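Long-range contacts in protein (aminopeptidase) (Ochrobactrum anthropi, PDB 1B65), which acts as an L-aminopeptidase and D-alanine esterase/amidase, a family S58 serine aminopeptidase with a variant of the Ntn hydrolase fold: residues 43-48 / 347-352; 69-74 / 124-129; 177-182 / 341-346. All blocks are in the same frame, centred on the assembly; numbering follows the deposited sequence.

Contacts 1 and 3 form one neighbourhood, whereas contact 2 lies apart. Residues 341-346 run straight on into 347-352, so the chain leaving helix 322-342 meets first the 177-182 loop and then the 43-48 loop. The centres of contacts 1 and 3 are about 16 Å apart, and they pack directly: Ile-43 CD1 is 4.2 Å from Asn-179 O and 4.3 Å from Met-346 CE. Contact 2 is centred about 40 Å from contact 1 and 32 Å from contact 3. Along the chain, contact 1 closes a long loop containing the other two in series. All three join loops and helix ends of the Ntn hydrolase fold, contact 3 being buried, contact 2 partly buried and contact 1 superficial.

Contact 1: residues 43-48 / 347-352; sequences IENEPR and GGTPFD
With Asn-45 CA 7.3 Å from Thr-349 CA and Glu-46 CA 7.2 Å from Phe-351 CA, two irregular loops run past one another at a spacing bridged by side chains. The second loop is a type I beta turn, Thr-349 to Asp-352, with an ST turn at its start: Thr-349 OG1 accepts from Phe-351 N at 3.1 Å. The first follows strand 36-43, an outermost strand, within this chain, of a mixed sheet of this Ntn hydrolase variant, so the contact joins the sheet's margin to the segment beyond helix 322-342.

Pro-47 meets Phe-351 in a CH-pi contact. Its CD stands 3.6 Å from the centroid of the Phe-351 ring and only 6° off the normal, which places it squarely over one face. The neighbouring CG covers the CD1 side of the same face, and the two side chains cross at about a right angle. Phe-351 places CG beside its own backbone N (chi1 -45°), sending the ring toward the proline. Asn-45 O comes to the ring obliquely, near CD2.

At the other end, the Thr-349 methyl CG2 lies 3.8 Å from Asn-45 OD1. Asn-45 OD1 accepts from a bridging water 2.9 Å away, which in turn accepts from Gly-347 N. The strongest polar partner of Asn-45 OD1 is Arg-56 NH2, which also forms a salt bridge with Asp-352 OD2, so one arginine links both segments. Within the first loop, Arg-48 grips Glu-44 side-on, through NE and NH2.

Asp-352 OD2 gathers the turn from within: Thr-349 N uses its anti lone pair, while Thr-349 OG1 donates at 2.7 Å from above the carboxylate plane, 46° out of it.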
ATOM      1  N   ILE A  43       2.417  16.762  35.284  1.00 14.78           N
ATOM      2  CA  ILE A  43       3.668  17.513  35.281  1.00 15.63           C
ATOM      3  C   ILE A  43       4.265  17.399  36.687  1.00 18.89           C
ATOM      4  O   ILE A  43       3.686  18.014  37.593  1.00 17.70           O
ATOM      5  CB  ILE A  43       3.478  19.009  34.960  1.00 16.70           C
ATOM      6  CG1 ILE A  43       3.036  19.130  33.495  1.00 16.35           C
ATOM      7  CG2 ILE A  43       4.807  19.761  35.117  1.00 17.54           C
ATOM      8  CD1 ILE A  43       2.812  20.523  32.965  1.00 17.98           C
ATOM      9  N   GLU A  44       5.313  16.620  36.870  1.00 17.62           N
ATOM     10  CA  GLU A  44       5.944  16.449  38.172  1.00 20.14           C
ATOM     11  C   GLU A  44       7.388  16.880  38.008  1.00 19.93           C
ATOM     12  O   GLU A  44       7.877  16.881  36.874  1.00 18.18           O
ATOM     13  CB  GLU A  44       5.885  15.002  38.685  1.00 21.29           C
ATOM     14  CG  GLU A  44       4.455  14.606  38.951  1.00 22.53           C
ATOM     15  CD  GLU A  44       4.162  13.166  39.233  1.00 23.58           C
ATOM     16  OE1 GLU A  44       5.110  12.366  39.391  1.00 25.06           O
ATOM     17  OE2 GLU A  44       2.958  12.853  39.284  1.00 25.39           O
ATOM     18  N   ASN A  45       8.032  17.371  39.074  1.00 19.75           N
ATOM     19  CA  ASN A  45       9.387  17.866  38.893  1.00 21.09           C
ATOM     20  C   ASN A  45      10.340  17.197  39.896  1.00 22.13           C
ATOM     21  O   ASN A  45      11.454  17.663  40.042  1.00 23.10           O
ATOM     22  CB  ASN A  45       9.427  19.398  38.993  1.00 21.59           C
ATOM     23  CG  ASN A  45       8.988  20.009  37.661  1.00 21.48           C
ATOM     24  OD1 ASN A  45       9.701  19.913  36.658  1.00 22.88           O
ATOM     25  ND2 ASN A  45       7.804  20.597  37.635  1.00 20.38           N
ATOM     26  N   GLU A  46       9.894  16.138  40.519  1.00 23.11           N
ATOM     27  CA  GLU A  46      10.715  15.281  41.366  1.00 26.89           C
ATOM     28  C   GLU A  46      10.314  13.849  41.018  1.00 25.60           C
ATOM     29  O   GLU A  46       9.181  13.577  40.636  1.00 25.04           O
ATOM     30  CB  GLU A  46      10.589  15.589  42.846  1.00 30.51           C
ATOM     31  CG  GLU A  46       9.478  14.981  43.652  1.00 36.68           C
ATOM     32  CD  GLU A  46       9.333  15.623  45.029  1.00 40.72           C
ATOM     33  OE1 GLU A  46       9.827  16.771  45.183  1.00 41.81           O
ATOM     34  OE2 GLU A  46       8.741  15.004  45.952  1.00 42.08           O
ATOM     35  N   PRO A  47      11.269  12.932  41.130  1.00 25.23           N
ATOM     36  CA  PRO A  47      11.013  11.556  40.759  1.00 25.35           C
ATOM     37  C   PRO A  47      10.045  10.858  41.685  1.00 26.68           C
ATOM     38  O   PRO A  47       9.976  11.190  42.874  1.00 27.90           O
ATOM     39  CB  PRO A  47      12.385  10.898  40.759  1.00 24.69           C
ATOM     40  CG  PRO A  47      13.396  11.953  41.021  1.00 25.24           C
ATOM     41  CD  PRO A  47      12.663  13.168  41.552  1.00 23.83           C
ATOM     42  N   ARG A  48       9.282   9.918  41.160  1.00 25.97           N
ATOM     43  CA  ARG A  48       8.430   9.087  42.002  1.00 28.49           C
ATOM     44  C   ARG A  48       9.370   8.089  42.697  1.00 29.74           C
ATOM     45  O   ARG A  48      10.525   7.921  42.319  1.00 29.19           O
ATOM     46  CB  ARG A  48       7.332   8.432  41.190  1.00 28.34           C
ATOM     47  CG  ARG A  48       6.420   9.444  40.513  1.00 27.87           C
ATOM     48  CD  ARG A  48       5.502   8.765  39.507  1.00 28.17           C
ATOM     49  NE  ARG A  48       4.448   9.685  39.052  1.00 28.70           N
ATOM     50  CZ  ARG A  48       3.386   9.263  38.363  1.00 28.45           C
ATOM     51  NH1 ARG A  48       3.202   7.979  38.044  1.00 26.76           N
ATOM     52  NH2 ARG A  48       2.491  10.164  37.976  1.00 27.57           N
ATOM     53  N   GLY A 347      11.944  21.498  32.362  1.00 17.98           N
ATOM     54  CA  GLY A 347      13.245  20.860  32.598  1.00 17.84           C
ATOM     55  C   GLY A 347      14.156  21.789  33.402  1.00 20.73           C
ATOM     56  O   GLY A 347      13.682  22.718  34.091  1.00 19.56           O
ATOM     57  N   GLY A 348      15.452  21.476  33.365  1.00 20.29           N
ATOM     58  CA  GLY A 348      16.412  22.309  34.100  1.00 23.84           C
ATOM     59  C   GLY A 348      16.497  22.018  35.573  1.00 24.81           C
ATOM     60  O   GLY A 348      17.158  22.809  36.283  1.00 28.00           O
ATOM     61  N   THR A 349      15.883  20.961  36.081  1.00 23.84           N
ATOM     62  CA  THR A 349      15.966  20.669  37.507  1.00 23.51           C
ATOM     63  C   THR A 349      17.216  19.810  37.719  1.00 25.56           C
ATOM     64  O   THR A 349      17.813  19.309  36.780  1.00 23.02           O
ATOM     65  CB  THR A 349      14.770  19.832  37.991  1.00 22.85           C
ATOM     66  OG1 THR A 349      14.938  18.505  37.456  1.00 22.90           O
ATOM     67  CG2 THR A 349      13.400  20.344  37.587  1.00 22.78           C
ATOM     68  N   PRO A 350      17.540  19.491  38.970  1.00 27.99           N
ATOM     69  CA  PRO A 350      18.664  18.627  39.275  1.00 28.92           C
ATOM     70  C   PRO A 350      18.502  17.209  38.738  1.00 28.81           C
ATOM     71  O   PRO A 350      19.487  16.486  38.578  1.00 28.67           O
ATOM     72  CB  PRO A 350      18.719  18.646  40.811  1.00 30.53           C
ATOM     73  CG  PRO A 350      18.025  19.909  41.219  1.00 30.25           C
ATOM     74  CD  PRO A 350      16.915  20.061  40.188  1.00 29.65           C
ATOM     75  N   PHE A 351      17.279  16.770  38.421  1.00 26.37           N
ATOM     76  CA  PHE A 351      17.019  15.468  37.842  1.00 26.16           C
ATOM     77  C   PHE A 351      16.955  15.466  36.324  1.00 25.37           C
ATOM     78  O   PHE A 351      16.712  14.412  35.739  1.00 25.23           O
ATOM     79  CB  PHE A 351      15.713  14.934  38.431  1.00 27.40           C
ATOM     80  CG  PHE A 351      15.624  15.119  39.921  1.00 30.17           C
ATOM     81  CD1 PHE A 351      16.390  14.310  40.744  1.00 31.81           C
ATOM     82  CD2 PHE A 351      14.796  16.072  40.497  1.00 30.49           C
ATOM     83  CE1 PHE A 351      16.327  14.457  42.119  1.00 33.64           C
ATOM     84  CE2 PHE A 351      14.737  16.220  41.870  1.00 32.61           C
ATOM     85  CZ  PHE A 351      15.497  15.408  42.692  1.00 32.79           C
ATOM     86  N   ASP A 352      17.153  16.581  35.647  1.00 22.50           N
ATOM     87  CA  ASP A 352      17.076  16.644  34.198  1.00 24.55           C
ATOM     88  C   ASP A 352      18.445  16.604  33.547  1.00 24.95           C
ATOM     89  O   ASP A 352      19.427  17.102  34.095  1.00 27.11           O
ATOM     90  CB  ASP A 352      16.382  17.977  33.797  1.00 23.66           C
ATOM     91  CG  ASP A 352      14.885  17.860  34.025  1.00 24.01           C
ATOM     92  OD1 ASP A 352      14.303  17.004  33.301  1.00 25.41           O
ATOM     93  OD2 ASP A 352      14.237  18.540  34.857  1.00 22.25           O
TER
HETATM   94  O   HOH W   1       9.937  21.867  34.525  1.00 24.88           O

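Contact 2: residues 69-74 / 124-129; sequences ETPVPV and DRYAST
Pro-71 lies over one face of the Tyr-126 ring, its CG 3.7 Å from the ring centroid and 17° off the normal, a CH-pi contact displaced toward the rim at Tyr-126 CG. The two side chains slide past each other in opposite directions. Tyr-126 holds its ring here by setting CG opposite the carbonyl carbon (chi1 -58°). Arg-125 sets CG opposite its backbone N (chi1 164°), which lays that methylene over the centre of the other face, 3.7 Å above the Tyr-126 plane; the kink at chi2 then turns the rest of the chain. The tyrosine is therefore sandwiched between two methylenes. Glu-69 O approaches the ring edge near its plane, 3.3 Å from Tyr-126 CD1.

Thr-129 OG1 comes end-on to Pro-71 CD at 3.6 Å and packs less closely against Thr-70 CG2; Arg-306 NH1 bonds it weakly. Two waters bridge the polar side. One donates to Glu-69 O at 2.9 Å and also hydrogen-bonds the hydroxyls of Ser-128 and Thr-129; the second donates to both Glu-69 O and Arg-125 O.

The contact packs the loop between strands 56-63 and 74-83 of the Ntn hydrolase fold onto the junction of helices 111-125 and 127-130, with Tyr-126 at the N-cap position of the latter. Pro-73, just before strand 74-83, and Val-74, its first residue, pack on strand 98-99.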
ATOM      1  N   GLU A  69     -25.360   8.158  21.983  1.00 18.05           N
ATOM      2  CA  GLU A  69     -25.429   7.104  22.971  1.00 21.79           C
ATOM      3  C   GLU A  69     -24.787   5.814  22.436  1.00 19.78           C
ATOM      4  O   GLU A  69     -24.490   4.934  23.235  1.00 19.38           O
ATOM      5  CB  GLU A  69     -26.903   6.825  23.359  1.00 27.13           C
ATOM      6  CG  GLU A  69     -27.519   8.004  24.089  1.00 35.13           C
ATOM      7  CD  GLU A  69     -28.744   7.749  24.941  1.00 40.50           C
ATOM      8  OE1 GLU A  69     -29.113   6.597  25.276  1.00 43.21           O
ATOM      9  OE2 GLU A  69     -29.386   8.779  25.312  1.00 43.42           O
ATOM     10  N   THR A  70     -24.591   5.699  21.127  1.00 18.99           N
ATOM     11  CA  THR A  70     -23.974   4.513  20.501  1.00 19.49           C
ATOM     12  C   THR A  70     -22.757   4.958  19.695  1.00 18.20           C
ATOM     13  O   THR A  70     -22.764   6.083  19.208  1.00 17.30           O
ATOM     14  CB  THR A  70     -24.984   3.840  19.546  1.00 20.62           C
ATOM     15  OG1 THR A  70     -25.475   4.786  18.563  1.00 22.03           O
ATOM     16  CG2 THR A  70     -26.228   3.302  20.244  1.00 22.68           C
ATOM     17  N   PRO A  71     -21.721   4.163  19.575  1.00 16.76           N
ATOM     18  CA  PRO A  71     -20.554   4.533  18.745  1.00 18.14           C
ATOM     19  C   PRO A  71     -20.998   4.777  17.318  1.00 17.32           C
ATOM     20  O   PRO A  71     -21.853   4.042  16.809  1.00 19.57           O
ATOM     21  CB  PRO A  71     -19.659   3.292  18.811  1.00 17.34           C
ATOM     22  CG  PRO A  71     -20.049   2.654  20.121  1.00 17.51           C
ATOM     23  CD  PRO A  71     -21.567   2.796  20.099  1.00 16.15           C
ATOM     24  N   VAL A  72     -20.512   5.823  16.658  1.00 17.11           N
ATOM     25  CA  VAL A  72     -20.906   6.114  15.284  1.00 16.40           C
ATOM     26  C   VAL A  72     -19.667   5.984  14.399  1.00 17.13           C
ATOM     27  O   VAL A  72     -18.668   6.663  14.642  1.00 16.42           O
ATOM     28  CB  VAL A  72     -21.415   7.569  15.150  1.00 17.03           C
ATOM     29  CG1 VAL A  72     -21.804   7.881  13.696  1.00 16.19           C
ATOM     30  CG2 VAL A  72     -22.609   7.854  16.061  1.00 18.40           C
ATOM     31  N   PRO A  73     -19.703   5.096  13.426  1.00 17.14           N
ATOM     32  CA  PRO A  73     -18.588   4.945  12.506  1.00 17.04           C
ATOM     33  C   PRO A  73     -18.296   6.276  11.828  1.00 17.02           C
ATOM     34  O   PRO A  73     -19.223   6.959  11.401  1.00 15.83           O
ATOM     35  CB  PRO A  73     -19.086   3.948  11.449  1.00 17.04           C
ATOM     36  CG  PRO A  73     -20.189   3.200  12.123  1.00 18.27           C
ATOM     37  CD  PRO A  73     -20.830   4.202  13.061  1.00 18.12           C
ATOM     38  N   VAL A  74     -17.016   6.592  11.700  1.00 13.69           N
ATOM     39  CA  VAL A  74     -16.586   7.809  10.980  1.00 13.26           C
ATOM     40  C   VAL A  74     -15.665   7.267   9.900  1.00 13.01           C
ATOM     41  O   VAL A  74     -14.717   6.564  10.242  1.00 11.56           O
ATOM     42  CB  VAL A  74     -16.054   8.562  12.203  1.00 19.26           C
ATOM     43  CG1 VAL A  74     -14.576   8.657  12.376  1.00 19.37           C
ATOM     44  CG2 VAL A  74     -16.918   9.757  12.575  1.00 18.01           C
ATOM     45  N   ASP A 124     -17.883   0.296  29.136  1.00 20.22           N
ATOM     46  CA  ASP A 124     -18.714   0.973  30.144  1.00 21.86           C
ATOM     47  C   ASP A 124     -19.597   2.057  29.567  1.00 22.52           C
ATOM     48  O   ASP A 124     -20.809   2.106  29.835  1.00 23.28           O
ATOM     49  CB  ASP A 124     -17.772   1.593  31.197  1.00 25.04           C
ATOM     50  CG  ASP A 124     -17.019   0.585  32.035  1.00 28.90           C
ATOM     51  OD1 ASP A 124     -17.472  -0.567  32.151  1.00 31.14           O
ATOM     52  OD2 ASP A 124     -15.948   0.893  32.614  1.00 31.17           O
ATOM     53  N   ARG A 125     -19.041   2.993  28.796  1.00 20.12           N
ATOM     54  CA  ARG A 125     -19.771   4.126  28.242  1.00 22.47           C
ATOM     55  C   ARG A 125     -20.874   3.729  27.262  1.00 21.35           C
ATOM     56  O   ARG A 125     -21.926   4.357  27.236  1.00 19.45           O
ATOM     57  CB  ARG A 125     -18.764   5.040  27.562  1.00 25.91           C
ATOM     58  CG  ARG A 125     -19.230   6.096  26.607  1.00 30.89           C
ATOM     59  CD  ARG A 125     -20.205   7.086  27.230  1.00 35.40           C
ATOM     60  NE  ARG A 125     -20.719   7.929  26.136  1.00 38.92           N
ATOM     61  CZ  ARG A 125     -20.103   9.036  25.740  1.00 40.87           C
ATOM     62  NH1 ARG A 125     -18.992   9.516  26.295  1.00 41.48           N
ATOM     63  NH2 ARG A 125     -20.652   9.724  24.739  1.00 41.93           N
ATOM     64  N   TYR A 126     -20.598   2.758  26.396  1.00 18.35           N
ATOM     65  CA  TYR A 126     -21.577   2.287  25.415  1.00 18.41           C
ATOM     66  C   TYR A 126     -22.063   0.903  25.849  1.00 18.90           C
ATOM     67  O   TYR A 126     -22.130  -0.068  25.096  1.00 18.05           O
ATOM     68  CB  TYR A 126     -20.908   2.230  24.028  1.00 19.20           C
ATOM     69  CG  TYR A 126     -20.353   3.569  23.566  1.00 19.98           C
ATOM     70  CD1 TYR A 126     -21.220   4.612  23.252  1.00 20.38           C
ATOM     71  CD2 TYR A 126     -18.984   3.781  23.463  1.00 21.09           C
ATOM     72  CE1 TYR A 126     -20.750   5.828  22.811  1.00 21.41           C
ATOM     73  CE2 TYR A 126     -18.483   4.996  23.033  1.00 21.03           C
ATOM     74  CZ  TYR A 126     -19.367   6.004  22.719  1.00 22.33           C
ATOM     75  OH  TYR A 126     -18.858   7.211  22.307  1.00 22.42           O
ATOM     76  N   ALA A 127     -22.456   0.758  27.113  1.00 19.00           N
ATOM     77  CA  ALA A 127     -22.941  -0.510  27.656  1.00 19.32           C
ATOM     78  C   ALA A 127     -24.089  -1.108  26.878  1.00 19.83           C
ATOM     79  O   ALA A 127     -24.162  -2.343  26.708  1.00 19.84           O
ATOM     80  CB  ALA A 127     -23.338  -0.281  29.119  1.00 20.30           C
ATOM     81  N   SER A 128     -25.033  -0.328  26.364  1.00 19.81           N
ATOM     82  CA  SER A 128     -26.146  -0.814  25.578  1.00 21.31           C
ATOM     83  C   SER A 128     -25.711  -1.371  24.216  1.00 22.57           C
ATOM     84  O   SER A 128     -26.529  -1.986  23.539  1.00 21.70           O
ATOM     85  CB  SER A 128     -27.207   0.236  25.283  1.00 23.79           C
ATOM     86  OG  SER A 128     -26.741   1.327  24.530  1.00 25.01           O
ATOM     87  N   THR A 129     -24.476  -1.112  23.809  1.00 18.24           N
ATOM     88  CA  THR A 129     -23.947  -1.712  22.581  1.00 19.09           C
ATOM     89  C   THR A 129     -23.155  -2.964  22.946  1.00 17.54           C
ATOM     90  O   THR A 129     -23.326  -4.032  22.364  1.00 19.33           O
ATOM     91  CB  THR A 129     -23.041  -0.711  21.832  1.00 18.81           C
ATOM     92  OG1 THR A 129     -23.852   0.400  21.384  1.00 17.58           O
ATOM     93  CG2 THR A 129     -22.340  -1.315  20.633  1.00 18.23           C
TER
HETATM   94  O   HOH W   2     -24.391   2.075  23.500  1.00 23.02           O
HETATM   95  O   HOH W   3     -24.508   5.028  26.011  1.00 43.09           O

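Contact 3: residues 177-182 / 341-346; sequences EGNCGG and IAAEDM
Gly-178 and Ala-343 bring their backbones unusually close, CA to CA 4.0 Å, with no side chain on the glycine to hold them apart. Gly-178 opens an inverse gamma turn centred on Asn-179 and closed by Cys-180 N bonding to Gly-178 O. This turn packs against the end of helix 322-342 in the interior of the Ntn hydrolase fold, where Ala-343 is the first residue to leave helical geometry. Close packing continues next door, with Glu-177 CB 3.4 Å from Ala-342 CB; the Glu-177 carboxylate extends elsewhere, to a salt bridge with Arg-11.

Asn-179 carries the polar part of the contact. Its CG lies beside its own backbone N (chi1 -55°), which directs the amide at the residues just beyond the helix. Asn-179 ND2 donates to Glu-344 O over 3.0 Å in a nearly straight bond, 176° at the hydrogen. The acceptor lies in the plane of the Asn-179 amide, although the donor is tilted 29° from the plane of the Glu-344 carbonyl. OD1 rests near the methyl of Ala-343 and accepts from Lys-192 NZ, so partners at both ends of the amide fix its rotation. Met-346 reaches back with an extended chain that bends only at chi3, carrying CE to 3.7 Å from Asn-179 ND2.

Two waters tie the loop to Glu-344. The first accepts from Asn-179 N and donates to Ala-342 O and to Glu-344 OE1, linking the turn, the helix end and a carboxylate. Ala-342 O has a further donor in Lys-9 NZ. A second water accepts from Asn-179 ND2 at 2.9 Å and donates to the same Glu-344 OE1 at 3.0 Å.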
ATOM      1  N   GLU A 177      -3.619  24.385  24.562  1.00 14.23           N
ATOM      2  CA  GLU A 177      -2.481  24.046  23.723  1.00 13.89           C
ATOM      3  C   GLU A 177      -1.174  24.080  24.509  1.00 14.11           C
ATOM      4  O   GLU A 177      -1.081  24.624  25.631  1.00 13.53           O
ATOM      5  CB  GLU A 177      -2.296  25.002  22.522  1.00 13.35           C
ATOM      6  CG  GLU A 177      -3.516  24.952  21.586  1.00 12.40           C
ATOM      7  CD  GLU A 177      -3.401  26.020  20.519  1.00 13.62           C
ATOM      8  OE1 GLU A 177      -3.306  27.220  20.903  1.00 14.16           O
ATOM      9  OE2 GLU A 177      -3.363  25.744  19.322  1.00 13.65           O
ATOM     10  N   GLY A 178      -0.140  23.501  23.904  1.00 12.20           N
ATOM     11  CA  GLY A 178       1.192  23.642  24.550  1.00 12.61           C
ATOM     12  C   GLY A 178       1.522  22.387  25.351  1.00 14.05           C
ATOM     13  O   GLY A 178       1.374  21.255  24.875  1.00 12.44           O
ATOM     14  N   ASN A 179       1.885  22.618  26.633  1.00 12.18           N
ATOM     15  CA  ASN A 179       2.272  21.499  27.482  1.00 13.16           C
ATOM     16  C   ASN A 179       1.054  20.836  28.082  1.00 14.12           C
ATOM     17  O   ASN A 179       0.823  20.985  29.297  1.00 14.49           O
ATOM     18  CB  ASN A 179       3.236  21.911  28.609  1.00 12.48           C
ATOM     19  CG  ASN A 179       4.475  22.609  28.105  1.00 13.24           C
ATOM     20  OD1 ASN A 179       4.791  22.589  26.952  1.00 13.44           O
ATOM     21  ND2 ASN A 179       5.178  23.292  29.025  1.00 14.37           N
ATOM     22  N   CYS A 180       0.276  20.091  27.278  1.00 13.25           N
ATOM     23  CA  CYS A 180      -0.908  19.463  27.841  1.00 13.67           C
ATOM     24  C   CYS A 180      -1.211  18.141  27.139  1.00 13.71           C
ATOM     25  O   CYS A 180      -0.853  17.992  25.971  1.00 13.99           O
ATOM     26  CB  CYS A 180      -2.131  20.388  27.724  1.00 16.12           C
ATOM     27  SG  CYS A 180      -2.512  20.913  26.025  1.00 16.99           S
ATOM     28  N   GLY A 181      -1.827  17.255  27.899  1.00 13.54           N
ATOM     29  CA  GLY A 181      -2.216  15.959  27.308  1.00 13.02           C
ATOM     30  C   GLY A 181      -0.966  15.220  26.879  1.00 14.19           C
ATOM     31  O   GLY A 181       0.093  15.205  27.532  1.00 14.04           O
ATOM     32  N   GLY A 182      -1.123  14.457  25.768  1.00 13.29           N
ATOM     33  CA  GLY A 182       0.009  13.715  25.211  1.00 13.43           C
ATOM     34  C   GLY A 182       1.183  14.613  24.868  1.00 11.75           C
ATOM     35  O   GLY A 182       2.324  14.177  24.722  1.00 11.62           O
ATOM     36  N   ILE A 341       4.054  28.260  20.141  1.00 13.69           N
ATOM     37  CA  ILE A 341       3.721  29.536  20.835  1.00 12.88           C
ATOM     38  C   ILE A 341       3.118  29.287  22.205  1.00 14.93           C
ATOM     39  O   ILE A 341       3.342  30.107  23.124  1.00 15.14           O
ATOM     40  CB  ILE A 341       2.752  30.325  19.936  1.00 13.70           C
ATOM     41  CG1 ILE A 341       3.429  30.794  18.647  1.00 14.57           C
ATOM     42  CG2 ILE A 341       2.119  31.532  20.681  1.00 14.82           C
ATOM     43  CD1 ILE A 341       4.833  31.347  18.828  1.00 17.74           C
ATOM     44  N   ALA A 342       2.271  28.252  22.331  1.00 12.08           N
ATOM     45  CA  ALA A 342       1.592  27.947  23.561  1.00 12.95           C
ATOM     46  C   ALA A 342       2.506  27.262  24.580  1.00 14.59           C
ATOM     47  O   ALA A 342       2.134  27.263  25.769  1.00 14.73           O
ATOM     48  CB  ALA A 342       0.395  27.004  23.327  1.00 11.88           C
ATOM     49  N   ALA A 343       3.576  26.611  24.136  1.00 14.20           N
ATOM     50  CA  ALA A 343       4.449  25.860  25.040  1.00 15.09           C
ATOM     51  C   ALA A 343       5.202  26.750  26.030  1.00 16.78           C
ATOM     52  O   ALA A 343       5.412  27.940  25.803  1.00 17.14           O
ATOM     53  CB  ALA A 343       5.508  25.051  24.273  1.00 15.91           C
ATOM     54  N   GLU A 344       5.580  26.164  27.158  1.00 17.38           N
ATOM     55  CA  GLU A 344       6.384  26.820  28.182  1.00 19.05           C
ATOM     56  C   GLU A 344       7.651  26.013  28.460  1.00 19.06           C
ATOM     57  O   GLU A 344       7.647  24.778  28.341  1.00 16.16           O
ATOM     58  CB  GLU A 344       5.587  26.885  29.501  1.00 23.45           C
ATOM     59  CG  GLU A 344       4.309  27.713  29.319  1.00 29.93           C
ATOM     60  CD  GLU A 344       3.289  27.415  30.402  1.00 35.48           C
ATOM     61  OE1 GLU A 344       2.814  26.249  30.491  1.00 39.07           O
ATOM     62  OE2 GLU A 344       2.956  28.349  31.160  1.00 37.76           O
ATOM     63  N   ASP A 345       8.687  26.705  28.964  1.00 17.70           N
ATOM     64  CA  ASP A 345       9.932  26.021  29.288  1.00 18.12           C
ATOM     65  C   ASP A 345       9.671  24.837  30.188  1.00 16.99           C
ATOM     66  O   ASP A 345       8.800  24.903  31.062  1.00 17.75           O
ATOM     67  CB  ASP A 345      10.894  26.960  30.028  1.00 20.66           C
ATOM     68  CG  ASP A 345      11.471  28.018  29.133  1.00 24.68           C
ATOM     69  OD1 ASP A 345      10.901  28.407  28.102  1.00 22.23           O
ATOM     70  OD2 ASP A 345      12.598  28.487  29.502  1.00 28.57           O
ATOM     71  N   MET A 346      10.532  23.823  30.072  1.00 17.27           N
ATOM     72  CA  MET A 346      10.345  22.642  30.920  1.00 17.85           C
ATOM     73  C   MET A 346      11.699  22.005  31.166  1.00 17.11           C
ATOM     74  O   MET A 346      12.540  22.040  30.272  1.00 16.84           O
ATOM     75  CB  MET A 346       9.387  21.648  30.206  1.00 18.27           C
ATOM     76  CG  MET A 346       9.162  20.404  31.107  1.00 19.00           C
ATOM     77  SD  MET A 346       7.917  19.355  30.327  1.00 19.49           S
ATOM     78  CE  MET A 346       6.411  20.229  30.690  1.00 17.02           C
TER
HETATM   79  O   HOH W   4       2.086  25.184  27.735  1.00 16.58           O
HETATM   80  O   HOH W   5       4.113  23.864  31.707  1.00 27.96           O